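Local coordinates for protein tudor (Drosophila melanogaster, PDB 3NTK) that recognises methylated arginines of the Piwi protein Aubergine and is required during oogenesis for primordial germ cells to form, at residues L125-S128 against F129-R133. Numbering follows the deposited sequence.
Sequences LLQS and FIDTR
L126 and I130, four residues apart, show how side chains one turn apart pack together on the face of a helix that lies against a sheet. Methyl CD2 of L126 lies 3.9 Å from CD1 of I130, the two side chains running obliquely past each other, and the F129 ring stands a little farther off, with CD1 4.4 Å from that same L126 CD2. Beneath them the backbone of I130 is tied to L126, N to O at 2.9 Å. With CG1 beside its own backbone N (chi1 -58°), I130 leans back over the L126 carbonyl. Cutting I130 back to an alanine would probably take away the methyl from beside L126 CD2 and leave a gap facing V8 and F11. On the outer side, two hydroxyls add to the backbone bonds: L125 O takes both F129 N, at 3.1 Å, and S128 OG, at 3.0 Å, while T132 OG1 reaches S128 O at 2.9 Å, almost in line with the carbonyl and shorter than the weak bond from T132 N. R133 folds back: NH1 donates to F129 O at 2.7 Å, and the guanidinium lies over the rim of the F129 ring. Helix 120-131 thus rests against the OB-fold sheet of this last extended Tudor domain, I130 on V8 and F11 of strand 4-11, F129 on F138 and edge-to-face with Y157, while I162 of helix 162-165 touches both L126 and F129.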
ATOM      1  N   LEU A 125     -18.939   2.436  -9.779  1.00 27.92           N
ATOM      2  CA  LEU A 125     -18.219   2.113 -11.009  1.00 28.15           C
ATOM      3  C   LEU A 125     -16.697   2.172 -10.856  1.00 28.24           C
ATOM      4  O   LEU A 125     -15.959   1.548 -11.624  1.00 25.93           O
ATOM      5  CB  LEU A 125     -18.637   3.088 -12.113  1.00 31.45           C
ATOM      6  CG  LEU A 125     -18.816   2.592 -13.552  1.00 35.48           C
ATOM      7  CD1 LEU A 125     -18.737   3.794 -14.477  1.00 36.19           C
ATOM      8  CD2 LEU A 125     -17.756   1.575 -13.925  1.00 37.92           C
ATOM      9  N   LEU A 126     -16.224   2.926  -9.871  1.00 27.71           N
ATOM     10  CA  LEU A 126     -14.786   3.061  -9.676  1.00 27.83           C
ATOM     11  C   LEU A 126     -14.057   1.739  -9.480  1.00 26.99           C
ATOM     12  O   LEU A 126     -12.937   1.579  -9.954  1.00 26.95           O
ATOM     13  CB  LEU A 126     -14.492   4.003  -8.503  1.00 28.63           C
ATOM     14  CG  LEU A 126     -14.022   5.394  -8.929  1.00 33.20           C
ATOM     15  CD1 LEU A 126     -13.781   6.268  -7.696  1.00 32.30           C
ATOM     16  CD2 LEU A 126     -12.739   5.259  -9.748  1.00 31.35           C
ATOM     17  N   GLN A 127     -14.683   0.795  -8.786  1.00 28.08           N
ATOM     18  CA  GLN A 127     -14.059  -0.505  -8.548  1.00 32.01           C
ATOM     19  C   GLN A 127     -13.602  -1.157  -9.858  1.00 32.18           C
ATOM     20  O   GLN A 127     -12.439  -1.541 -10.000  1.00 31.74           O
ATOM     21  CB  GLN A 127     -15.037  -1.441  -7.835  1.00 34.44           C
ATOM     22  CG  GLN A 127     -14.416  -2.758  -7.404  1.00 40.79           C
ATOM     23  CD  GLN A 127     -13.523  -2.611  -6.185  1.00 43.38           C
ATOM     24  OE1 GLN A 127     -12.725  -3.495  -5.877  1.00 47.68           O
ATOM     25  NE2 GLN A 127     -13.666  -1.499  -5.477  1.00 45.38           N
ATOM     26  N   SER A 128     -14.522  -1.275 -10.812  1.00 31.41           N
ATOM     27  CA  SER A 128     -14.212  -1.889 -12.102  1.00 33.17           C
ATOM     28  C   SER A 128     -13.298  -1.022 -12.967  1.00 31.83           C
ATOM     29  O   SER A 128     -12.520  -1.534 -13.774  1.00 32.48           O
ATOM     30  CB  SER A 128     -15.509  -2.198 -12.862  1.00 34.82           C
ATOM     31  OG  SER A 128     -16.208  -1.014 -13.198  1.00 36.91           O
ATOM     32  N   PHE A 129     -13.389   0.291 -12.804  1.00 31.12           N
ATOM     33  CA  PHE A 129     -12.554   1.198 -13.575  1.00 31.83           C
ATOM     34  C   PHE A 129     -11.096   1.030 -13.147  1.00 33.00           C
ATOM     35  O   PHE A 129     -10.192   0.972 -13.983  1.00 31.75           O
ATOM     36  CB  PHE A 129     -13.019   2.644 -13.356  1.00 32.11           C
ATOM     37  CG  PHE A 129     -12.249   3.664 -14.145  1.00 32.34           C
ATOM     38  CD1 PHE A 129     -11.051   4.183 -13.660  1.00 32.47           C
ATOM     39  CD2 PHE A 129     -12.722   4.109 -15.378  1.00 33.55           C
ATOM     40  CE1 PHE A 129     -10.336   5.133 -14.388  1.00 33.49           C
ATOM     41  CE2 PHE A 129     -12.014   5.057 -16.114  1.00 33.98           C
ATOM     42  CZ  PHE A 129     -10.818   5.571 -15.616  1.00 34.35           C
ATOM     43  N   ILE A 130     -10.885   0.926 -11.837  1.00 32.72           N
ATOM     44  CA  ILE A 130      -9.550   0.765 -11.273  1.00 35.73           C
ATOM     45  C   ILE A 130      -8.977  -0.625 -11.538  1.00 36.92           C
ATOM     46  O   ILE A 130      -7.804  -0.758 -11.890  1.00 35.20           O
ATOM     47  CB  ILE A 130      -9.561   0.999  -9.744  1.00 35.30           C
ATOM     48  CG1 ILE A 130     -10.084   2.405  -9.429  1.00 37.08           C
ATOM     49  CG2 ILE A 130      -8.160   0.809  -9.180  1.00 36.99           C
ATOM     50  CD1 ILE A 130      -9.252   3.525 -10.013  1.00 38.60           C
ATOM     51  N   ASP A 131      -9.802  -1.655 -11.366  1.00 39.58           N
ATOM     52  CA  ASP A 131      -9.360  -3.029 -11.579  1.00 42.84           C
ATOM     53  C   ASP A 131      -8.825  -3.246 -12.987  1.00 43.66           C
ATOM     54  O   ASP A 131      -7.967  -4.096 -13.206  1.00 44.71           O
ATOM     55  CB  ASP A 131     -10.504  -4.015 -11.318  1.00 45.23           C
ATOM     56  CG  ASP A 131     -10.882  -4.102  -9.849  1.00 49.06           C
ATOM     57  OD1 ASP A 131      -9.969  -4.156  -8.996  1.00 51.88           O
ATOM     58  OD2 ASP A 131     -12.093  -4.130  -9.545  1.00 51.29           O
ATOM     59  N   THR A 132      -9.335  -2.471 -13.936  1.00 44.19           N
ATOM     60  CA  THR A 132      -8.926  -2.578 -15.332  1.00 45.06           C
ATOM     61  C   THR A 132      -7.625  -1.830 -15.619  1.00 44.89           C
ATOM     62  O   THR A 132      -6.954  -2.098 -16.618  1.00 43.20           O
ATOM     63  CB  THR A 132     -10.028  -2.019 -16.260  1.00 45.28           C
ATOM     64  OG1 THR A 132     -11.224  -2.788 -16.094  1.00 47.67           O
ATOM     65  CG2 THR A 132      -9.594  -2.076 -17.715  1.00 47.03           C
ATOM     66  N   ARG A 133      -7.265  -0.903 -14.737  1.00 44.21           N
ATOM     67  CA  ARG A 133      -6.069  -0.091 -14.930  1.00 44.13           C
ATOM     68  C   ARG A 133      -5.131  -0.105 -13.722  1.00 43.79           C
ATOM     69  O   ARG A 133      -4.458   0.886 -13.446  1.00 44.09           O
ATOM     70  CB  ARG A 133      -6.496   1.349 -15.230  1.00 43.88           C
ATOM     71  CG  ARG A 133      -7.560   1.460 -16.318  1.00 43.85           C
ATOM     72  CD  ARG A 133      -8.138   2.866 -16.404  1.00 42.87           C
ATOM     73  NE  ARG A 133      -9.102   3.014 -17.496  1.00 42.22           N
ATOM     74  CZ  ARG A 133     -10.260   2.361 -17.578  1.00 42.09           C
ATOM     75  NH1 ARG A 133     -10.618   1.505 -16.630  1.00 40.32           N
ATOM     76  NH2 ARG A 133     -11.063   2.566 -18.615  1.00 41.39           N
TER